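Local coordinates for EscN (PDB 2OBL), which belongs to the ATP synthase alpha/beta family of P-loop proteins and is associated with type III secretion, at residues Tyr172-Ala175 with Ala176-Val179; Ala148-Ile151 with Ala152-Phe155; Asn113-Leu116 with Ala117-Pro120; Leu246-Glu249 with Leu250-Asn254. The protein carries 1 engineered substitution. All coordinates share one frame; numbering follows the deposited sequence.

In the fold
All four contacts are local ones inside the nucleotide-binding domain, a largely parallel P-loop sheet flanked by helices. Interaction 2 lies on helix 138-156 and interaction 1 on helix 169-182; their centres are about 21 Å apart, and Y172 of the second helix rests on the first. Interaction 3, at the end of helix 109-116, and interaction 4, on the short helix 248-251, have centres about 22 Å apart. F115 of interaction 3 touches the probable P-loop and comes within about 4 Å of a bound imidazole, whereas R248 of interaction 4 bonds to S80. The calcium ion, held by N229 and D234, is about 13 Å from the side chain of R174 in interaction 1.

Interaction 1: residues Tyr172-Ala175 with Ala176-Val179; sequences YARA and ARDV. With ACT (acetate ion), chain C.
R177 and R174 run side by side from one helical turn and share an acetate ion, probably taken up from the crystallisation liquor. R177 holds it by a two-pronged, nearly straight grip: NH1 gives its hydrogen to acetate O at 2.6 Å and NH2 to OXT at 2.8 Å, with the acetate carboxylate at the guanidinium edge. Acetate CH3 lies over one face of the R174 guanidinium, toward its rim, 3.5 Å from R174 NH1, and the two guanidinium planes are only 3° apart. The acetate adds to charge partners both arginines already have.

Behind this layer, R177 is steadied from its own helix. Its NE bonds to OD1 of D178 at 3.0 Å in a salt bridge, approaching from above the carboxylate plane. The R177 chain leaves with CG anti to the backbone N and then bends at chi3 (64°), which brings the guanidinium alongside R174, whose CB lies over the rim of one face. R174 stays extended and reaches a salt bridge with E224.

A different side of the helix carries Y172, whose ring face receives CB of A176 in a CH-pi contact, 4.2 Å from the ring centroid. Its OH bonds to S199. Through this tyrosine helix 169-182 packs against both helix 138-156, at M142, A145 and F146, and helix 194-204, at L203, while A173 and A176 lie against V196.

Interaction 2: residues Ala148-Ile151 with Ala152-Phe155; sequences ATTI and AEYF
I151 and F155, one turn apart on helix 138-156, make the apolar part of this contact. Their side chains lie alongside each other and point the same way, with CG2 of I151 in the plane of the phenyl ring at its edge, 3.8 Å from CE2 of F155. The isoleucine branch gets there because CG2 is anti to the backbone N while CG1 (chi1 -69°) turns beside it. CD2 of Y154 sits over the centre of one face of the F155 ring, 3.7 Å above its plane.

Four i to i+4 backbone bonds join the segments, each 3.0 Å long: A152 N to A148 O, E153 N to T149 O, Y154 N to T150 O and F155 N to I151 O.

On another part of the helix E153, extended beyond CG, slants across T149 and T150, its OE1 4.2 Å from OG1 of T150, too far for a direct bond. R206 links them instead, forming a salt bridge with E153 OE2 and a hydrogen bond with T150 OG1, which also bonds to F146 O.

A buried carboxylate, its charge at least partly balanced by R206, thus neighbours the apolar packing of I151 and F155 on V101, I99 and V162.

Interaction 3: residues Asn113-Leu116 with Ala117-Pro120; sequences NEFL and ALLP
This is a helix-to-turn contact: F115 and L116, closing helix 109-116, meet L118 and L119 of the turn that leads into helix 121-124, beside the central sheet. The ring of F115 is approached by two leucine methyls. CD1 of L118 comes within 4.1 Å of F115 CD1, its side chain crossing that of F115 at about a right angle, and CD1 of L119 lies 4.0 Å from F115 CE2. With CG anti to the backbone N (chi1 175°), the ring swings out from the helix toward L88, L102 and L104, and the leucine methyls reach back to it.

The backbone shows the helix running out. A117 N still bonds to N113 O, four residues back, at 2.9 Å, but the next two bonds span three residues: L118 N to F115 O and L119 N to L116 O, both 3.0 Å. In each of these the donor stands above the carbonyl plane, 55° out of it.

Beyond the turn, L119 packs on L102 and C92, while the L118 carbonyl accepts from N93. L116 to L119 form a type I beta turn joining two successive helices, with P120 as N-cap of the second and F115 next to the probable P-loop.

Interaction 4: residues Leu246-Glu249 with Leu250-Asn254; sequences LTRE and LAEEN
T247 and L250 meet obliquely at the start of helix 248-251, with the threonine hydroxyl oxygen turned to the leucine backbone. OG1 of T247 accepts from L250 N at 3.2 Å, N-H...O angle 160°, and also sits 3.5 Å from CG of L250, so the leucine side chain lies against the capping oxygen. The first torsion of the threonine (chi1 64°) sets OG1 between its own backbone N and carbonyl carbon, the orientation that carries it over the first turn.

R248 and E252 cross at a slant on another side of the turn. It is the aliphatic part of the arginine that touches: CG of R248 is 3.4 Å from OE2 of E252, while NE of R248 remains 4.7 Å from that oxygen, too far for a salt bridge. Guanidinium and carboxylate planes are 65° apart. The arginine chain bends at chi3, and its NH2 bonds to the carbonyl of S80; any pull between the two charges is probably modest here.

Two backbone bonds complete the turn across the contact, A251 N to T247 O at 3.1 Å and E252 N to R248 O at 2.9 Å. Past them N254 adopts a positive phi, and its N bonds back to A251 O, joined by a weak bond from E253 N to L250 O. A threonine N-cap at one end and a Schellman motif at the other thus bound this very short surface helix, which follows strand 242-245.

Interaction 1: residues Tyr172-Ala175 with Ala176-Val179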
loop_
_atom_site.group_PDB
_atom_site.type_symbol
_atom_site.label_atom_id
_atom_site.label_comp_id
_atom_site.label_asym_id
_atom_site.label_seq_id
_atom_site.Cartn_x
_atom_site.Cartn_y
_atom_site.Cartn_z
ATOM N N TYR A 172 -13.943 -0.386 2.807
ATOM C CA TYR A 172 -14.543 0.887 2.447
ATOM C C TYR A 172 -15.697 0.627 1.480
ATOM O O TYR A 172 -16.793 1.181 1.636
ATOM C CB TYR A 172 -13.548 1.830 1.745
ATOM C CG TYR A 172 -14.299 2.782 0.843
ATOM C CD1 TYR A 172 -14.932 3.908 1.365
ATOM C CD2 TYR A 172 -14.433 2.530 -0.523
ATOM C CE1 TYR A 172 -15.666 4.752 0.561
ATOM C CE2 TYR A 172 -15.162 3.375 -1.337
ATOM C CZ TYR A 172 -15.784 4.486 -0.784
ATOM O OH TYR A 172 -16.515 5.327 -1.588
ATOM N N ALA A 173 -15.435 -0.200 0.471
ATOM C CA ALA A 173 -16.435 -0.467 -0.584
ATOM C C ALA A 173 -17.664 -1.195 -0.045
ATOM O O ALA A 173 -18.793 -0.945 -0.485
ATOM C CB ALA A 173 -15.808 -1.244 -1.736
ATOM N N ARG A 174 -17.452 -2.105 0.901
ATOM C CA ARG A 174 -18.569 -2.823 1.494
ATOM C C ARG A 174 -19.426 -1.848 2.301
ATOM O O ARG A 174 -20.649 -1.938 2.281
ATOM C CB ARG A 174 -18.078 -3.964 2.377
ATOM C CG ARG A 174 -17.463 -5.109 1.571
ATOM C CD ARG A 174 -16.825 -6.109 2.516
ATOM N NE ARG A 174 -16.120 -7.157 1.788
ATOM C CZ ARG A 174 -15.353 -8.069 2.374
ATOM N NH1 ARG A 174 -15.203 -8.057 3.697
ATOM N NH2 ARG A 174 -14.749 -9.002 1.645
ATOM N N ALA A 175 -18.787 -0.919 2.997
ATOM C CA ALA A 175 -19.534 0.122 3.722
ATOM C C ALA A 175 -20.303 1.004 2.729
ATOM O O ALA A 175 -21.485 1.270 2.909
ATOM C CB ALA A 175 -18.586 0.969 4.586
ATOM N N ALA A 176 -19.623 1.452 1.678
ATOM C CA ALA A 176 -20.254 2.309 0.679
ATOM C C ALA A 176 -21.407 1.587 -0.031
ATOM O O ALA A 176 -22.420 2.221 -0.423
ATOM C CB ALA A 176 -19.200 2.794 -0.328
ATOM N N ARG A 177 -21.261 0.271 -0.194
ATOM C CA ARG A 177 -22.323 -0.566 -0.764
ATOM C C ARG A 177 -23.575 -0.469 0.111
ATOM O O ARG A 177 -24.673 -0.240 -0.389
ATOM C CB ARG A 177 -21.861 -2.034 -0.854
ATOM C CG ARG A 177 -22.950 -3.047 -1.242
ATOM C CD ARG A 177 -22.473 -4.471 -0.875
ATOM N NE ARG A 177 -22.312 -4.599 0.573
ATOM C CZ ARG A 177 -21.585 -5.531 1.183
ATOM N NH1 ARG A 177 -20.948 -6.460 0.466
ATOM N NH2 ARG A 177 -21.512 -5.545 2.525
ATOM N N ASP A 178 -23.391 -0.678 1.407
ATOM C CA ASP A 178 -24.499 -0.739 2.326
ATOM C C ASP A 178 -25.195 0.615 2.399
ATOM O O ASP A 178 -26.417 0.670 2.431
ATOM C CB ASP A 178 -24.044 -1.237 3.689
ATOM C CG ASP A 178 -23.644 -2.699 3.649
ATOM O OD1 ASP A 178 -24.007 -3.371 2.664
ATOM O OD2 ASP A 178 -22.991 -3.171 4.596
ATOM N N VAL A 179 -24.417 1.693 2.360
ATOM C CA VAL A 179 -24.983 3.064 2.305
ATOM C C VAL A 179 -25.790 3.270 1.029
ATOM O O VAL A 179 -26.929 3.757 1.070
ATOM C CB VAL A 179 -23.875 4.137 2.385
ATOM C CG1 VAL A 179 -24.452 5.570 2.166
ATOM C CG2 VAL A 179 -23.153 4.037 3.725
HETATM C C ACT C . -19.445 -8.378 3.027
HETATM O O ACT C . -19.656 -8.342 1.794
HETATM O OXT ACT C . -20.116 -7.590 3.749
HETATM C CH3 ACT C . -18.435 -9.330 3.601
#

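Interaction 2: residues Ala148-Ile151 with Ala152-Phe155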
loop_
_atom_site.group_PDB
_atom_site.type_symbol
_atom_site.label_atom_id
_atom_site.label_comp_id
_atom_site.label_asym_id
_atom_site.label_seq_id
_atom_site.Cartn_x
_atom_site.Cartn_y
_atom_site.Cartn_z
ATOM N N ALA A 148 -9.859 10.635 5.515
ATOM C CA ALA A 148 -8.431 10.387 5.363
ATOM C C ALA A 148 -7.862 11.137 4.158
ATOM O O ALA A 148 -6.817 11.770 4.244
ATOM C CB ALA A 148 -8.179 8.886 5.231
ATOM N N THR A 149 -8.566 11.070 3.041
ATOM C CA THR A 149 -8.094 11.696 1.813
ATOM C C THR A 149 -8.000 13.217 1.992
ATOM O O THR A 149 -7.019 13.849 1.595
ATOM C CB THR A 149 -8.955 11.294 0.593
ATOM O OG1 THR A 149 -8.946 9.864 0.448
ATOM C CG2 THR A 149 -8.391 11.921 -0.711
ATOM N N THR A 150 -9.017 13.784 2.616
ATOM C CA THR A 150 -9.081 15.227 2.863
ATOM C C THR A 150 -7.953 15.682 3.784
ATOM O O THR A 150 -7.334 16.715 3.562
ATOM C CB THR A 150 -10.451 15.611 3.439
ATOM O OG1 THR A 150 -11.455 15.323 2.450
ATOM C CG2 THR A 150 -10.499 17.116 3.766
ATOM N N ILE A 151 -7.683 14.900 4.819
ATOM C CA ILE A 151 -6.588 15.213 5.725
ATOM C C ILE A 151 -5.230 15.142 5.006
ATOM O O ILE A 151 -4.350 15.990 5.220
ATOM C CB ILE A 151 -6.622 14.311 6.972
ATOM C CG1 ILE A 151 -7.842 14.661 7.846
ATOM C CG2 ILE A 151 -5.336 14.466 7.777
ATOM C CD1 ILE A 151 -8.142 13.611 8.910
ATOM N N ALA A 152 -5.060 14.138 4.151
ATOM C CA ALA A 152 -3.863 14.034 3.333
ATOM C C ALA A 152 -3.682 15.274 2.467
ATOM O O ALA A 152 -2.569 15.767 2.323
ATOM C CB ALA A 152 -3.900 12.752 2.451
ATOM N N GLU A 153 -4.777 15.772 1.897
ATOM C CA GLU A 153 -4.730 16.995 1.085
ATOM C C GLU A 153 -4.325 18.205 1.920
ATOM O O GLU A 153 -3.552 19.057 1.465
ATOM C CB GLU A 153 -6.075 17.235 0.397
ATOM C CG GLU A 153 -6.396 16.222 -0.690
ATOM C CD GLU A 153 -7.843 16.268 -1.130
ATOM O OE1 GLU A 153 -8.688 16.757 -0.355
ATOM O OE2 GLU A 153 -8.136 15.800 -2.251
ATOM N N TYR A 154 -4.839 18.280 3.142
ATOM C CA TYR A 154 -4.476 19.379 4.032
ATOM C C TYR A 154 -2.966 19.400 4.266
ATOM O O TYR A 154 -2.332 20.449 4.148
ATOM C CB TYR A 154 -5.218 19.306 5.369
ATOM C CG TYR A 154 -4.604 20.226 6.403
ATOM C CD1 TYR A 154 -4.829 21.604 6.366
ATOM C CD2 TYR A 154 -3.769 19.725 7.390
ATOM C CE1 TYR A 154 -4.243 22.441 7.290
ATOM C CE2 TYR A 154 -3.184 20.554 8.319
ATOM C CZ TYR A 154 -3.419 21.906 8.267
ATOM O OH TYR A 154 -2.822 22.709 9.211
ATOM N N PHE A 155 -2.396 18.243 4.604
ATOM C CA PHE A 155 -0.947 18.157 4.837
ATOM C C PHE A 155 -0.103 18.336 3.566
ATOM O O PHE A 155 0.943 19.001 3.597
ATOM C CB PHE A 155 -0.590 16.901 5.641
ATOM C CG PHE A 155 -0.945 17.019 7.095
ATOM C CD1 PHE A 155 -0.230 17.880 7.924
ATOM C CD2 PHE A 155 -2.028 16.335 7.625
ATOM C CE1 PHE A 155 -0.558 18.020 9.272
ATOM C CE2 PHE A 155 -2.370 16.472 8.979
ATOM C CZ PHE A 155 -1.631 17.311 9.808
#

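Interaction 3: residues Asn113-Leu116 with Ala117-Pro120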
loop_
_atom_site.group_PDB
_atom_site.type_symbol
_atom_site.label_atom_id
_atom_site.label_comp_id
_atom_site.label_asym_id
_atom_site.label_seq_id
_atom_site.Cartn_x
_atom_site.Cartn_y
_atom_site.Cartn_z
ATOM N N ASN A 113 -5.548 -2.715 17.197
ATOM C CA ASN A 113 -4.500 -2.593 18.194
ATOM C C ASN A 113 -3.239 -3.373 17.812
ATOM O O ASN A 113 -2.125 -2.921 18.077
ATOM C CB ASN A 113 -5.024 -2.930 19.595
ATOM C CG ASN A 113 -6.018 -1.894 20.087
ATOM O OD1 ASN A 113 -6.940 -2.200 20.837
ATOM N ND2 ASN A 113 -5.847 -0.655 19.634
ATOM N N GLU A 114 -3.413 -4.509 17.139
ATOM C CA GLU A 114 -2.268 -5.289 16.671
ATOM C C GLU A 114 -1.449 -4.550 15.615
ATOM O O GLU A 114 -0.215 -4.648 15.578
ATOM C CB GLU A 114 -2.709 -6.679 16.192
ATOM C CG GLU A 114 -3.102 -7.586 17.365
ATOM C CD GLU A 114 -3.645 -8.944 16.945
ATOM O OE1 GLU A 114 -3.692 -9.236 15.728
ATOM O OE2 GLU A 114 -4.027 -9.720 17.844
ATOM N N PHE A 115 -2.131 -3.797 14.757
ATOM C CA PHE A 115 -1.430 -2.949 13.811
ATOM C C PHE A 115 -0.755 -1.764 14.481
ATOM O O PHE A 115 0.405 -1.463 14.196
ATOM C CB PHE A 115 -2.358 -2.427 12.709
ATOM C CG PHE A 115 -1.682 -1.454 11.789
ATOM C CD1 PHE A 115 -0.692 -1.880 10.905
ATOM C CD2 PHE A 115 -2.010 -0.107 11.828
ATOM C CE1 PHE A 115 -0.052 -0.963 10.071
ATOM C CE2 PHE A 115 -1.389 0.805 11.007
ATOM C CZ PHE A 115 -0.405 0.376 10.123
ATOM N N LEU A 116 -1.489 -1.074 15.356
ATOM C CA LEU A 116 -0.943 0.106 16.018
ATOM C C LEU A 116 0.303 -0.233 16.830
ATOM O O LEU A 116 1.237 0.564 16.942
ATOM C CB LEU A 116 -2.004 0.776 16.896
ATOM C CG LEU A 116 -3.206 1.376 16.153
ATOM C CD1 LEU A 116 -4.090 2.106 17.151
ATOM C CD2 LEU A 116 -2.779 2.311 15.009
ATOM N N ALA A 117 0.322 -1.434 17.397
ATOM C CA ALA A 117 1.484 -1.872 18.166
ATOM C C ALA A 117 2.777 -1.918 17.340
ATOM O O ALA A 117 3.864 -1.822 17.896
ATOM C CB ALA A 117 1.200 -3.223 18.823
ATOM N N LEU A 118 2.662 -2.050 16.017
ATOM C CA LEU A 118 3.841 -2.100 15.136
ATOM C C LEU A 118 4.507 -0.734 14.964
ATOM O O LEU A 118 5.609 -0.632 14.417
ATOM C CB LEU A 118 3.452 -2.639 13.745
ATOM C CG LEU A 118 2.710 -3.974 13.725
ATOM C CD1 LEU A 118 2.267 -4.326 12.322
ATOM C CD2 LEU A 118 3.601 -5.094 14.276
ATOM N N LEU A 119 3.827 0.326 15.392
ATOM C CA LEU A 119 4.323 1.670 15.114
ATOM C C LEU A 119 4.919 2.303 16.358
ATOM O O LEU A 119 4.200 2.545 17.329
ATOM C CB LEU A 119 3.191 2.555 14.591
ATOM C CG LEU A 119 2.304 1.986 13.480
ATOM C CD1 LEU A 119 1.215 3.011 13.094
ATOM C CD2 LEU A 119 3.109 1.543 12.258
ATOM N N PRO A 120 6.228 2.603 16.323
ATOM C CA PRO A 120 6.849 3.267 17.463
ATOM C C PRO A 120 6.425 4.730 17.590
ATOM O O PRO A 120 5.808 5.305 16.676
ATOM C CB PRO A 120 8.344 3.169 17.156
ATOM C CG PRO A 120 8.425 3.094 15.685
ATOM C CD PRO A 120 7.195 2.338 15.247
#

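Interaction 4: residues Leu246-Glu249 with Leu250-Asn254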
loop_
_atom_site.group_PDB
_atom_site.type_symbol
_atom_site.label_atom_id
_atom_site.label_comp_id
_atom_site.label_asym_id
_atom_site.label_seq_id
_atom_site.Cartn_x
_atom_site.Cartn_y
_atom_site.Cartn_z
ATOM N N LEU A 246 0.521 -10.352 -2.459
ATOM C CA LEU A 246 1.026 -11.295 -1.456
ATOM C C LEU A 246 0.307 -12.614 -1.646
ATOM O O LEU A 246 -0.884 -12.626 -1.951
ATOM C CB LEU A 246 0.745 -10.783 -0.041
ATOM C CG LEU A 246 1.139 -9.346 0.250
ATOM C CD1 LEU A 246 1.025 -9.041 1.766
ATOM C CD2 LEU A 246 2.552 -9.082 -0.243
ATOM N N THR A 247 1.012 -13.723 -1.438
ATOM C CA THR A 247 0.421 -15.031 -1.683
ATOM C C THR A 247 0.531 -15.965 -0.498
ATOM O O THR A 247 1.516 -15.936 0.241
ATOM C CB THR A 247 1.059 -15.734 -2.900
ATOM O OG1 THR A 247 2.448 -15.993 -2.632
ATOM C CG2 THR A 247 0.913 -14.883 -4.159
ATOM N N ARG A 248 -0.492 -16.797 -0.339
ATOM C CA ARG A 248 -0.476 -17.871 0.658
ATOM C C ARG A 248 0.704 -18.807 0.417
ATOM O O ARG A 248 1.338 -19.279 1.361
ATOM C CB ARG A 248 -1.802 -18.636 0.631
ATOM C CG ARG A 248 -1.938 -19.694 1.719
ATOM C CD ARG A 248 -3.397 -19.899 2.116
ATOM N NE ARG A 248 -3.906 -18.753 2.869
ATOM C CZ ARG A 248 -4.799 -17.887 2.403
ATOM N NH1 ARG A 248 -5.298 -18.040 1.181
ATOM N NH2 ARG A 248 -5.195 -16.868 3.157
ATOM N N GLU A 249 1.015 -19.059 -0.851
ATOM C CA GLU A 249 2.128 -19.939 -1.201
ATOM C C GLU A 249 3.470 -19.494 -0.612
ATOM O O GLU A 249 4.237 -20.324 -0.101
ATOM C CB GLU A 249 2.219 -20.113 -2.720
ATOM C CG GLU A 249 1.109 -20.991 -3.303
ATOM C CD GLU A 249 -0.271 -20.322 -3.340
ATOM O OE1 GLU A 249 -0.362 -19.065 -3.303
ATOM O OE2 GLU A 249 -1.273 -21.072 -3.409
ATOM N N LEU A 250 3.763 -18.196 -0.678
ATOM C CA LEU A 250 4.970 -17.676 -0.038
ATOM C C LEU A 250 4.858 -17.630 1.490
ATOM O O LEU A 250 5.816 -17.964 2.197
ATOM C CB LEU A 250 5.349 -16.300 -0.602
ATOM C CG LEU A 250 5.848 -16.349 -2.047
ATOM C CD1 LEU A 250 5.958 -14.942 -2.636
ATOM C CD2 LEU A 250 7.177 -17.109 -2.165
ATOM N N ALA A 251 3.703 -17.227 2.007
ATOM C CA ALA A 251 3.521 -17.190 3.457
ATOM C C ALA A 251 3.746 -18.564 4.110
ATOM O O ALA A 251 4.267 -18.652 5.226
ATOM C CB ALA A 251 2.142 -16.636 3.821
ATOM N N GLU A 252 3.367 -19.632 3.414
ATOM C CA GLU A 252 3.495 -20.988 3.959
ATOM C C GLU A 252 4.922 -21.525 3.869
ATOM O O GLU A 252 5.277 -22.524 4.517
ATOM C CB GLU A 252 2.496 -21.921 3.277
ATOM C CG GLU A 252 1.063 -21.563 3.626
ATOM C CD GLU A 252 0.050 -22.447 2.943
ATOM O OE1 GLU A 252 0.400 -23.058 1.910
ATOM O OE2 GLU A 252 -1.094 -22.533 3.442
ATOM N N GLU A 253 5.745 -20.849 3.076
ATOM C CA GLU A 253 7.173 -21.135 3.025
ATOM C C GLU A 253 7.928 -20.311 4.067
ATOM O O GLU A 253 9.148 -20.396 4.166
ATOM C CB GLU A 253 7.726 -20.852 1.625
ATOM C CG GLU A 253 7.435 -21.952 0.629
ATOM C CD GLU A 253 7.727 -21.552 -0.808
ATOM O OE1 GLU A 253 8.422 -20.533 -1.034
ATOM O OE2 GLU A 253 7.259 -22.270 -1.720
ATOM N N ASN A 254 7.184 -19.518 4.840
ATOM C CA ASN A 254 7.753 -18.569 5.795
ATOM C C ASN A 254 8.620 -17.545 5.086
ATOM O O ASN A 254 9.642 -17.096 5.598
ATOM C CB ASN A 254 8.511 -19.279 6.920
ATOM C CG ASN A 254 7.604 -19.652 8.065
ATOM O OD1 ASN A 254 7.077 -18.783 8.757
ATOM N ND2 ASN A 254 7.402 -20.945 8.263
#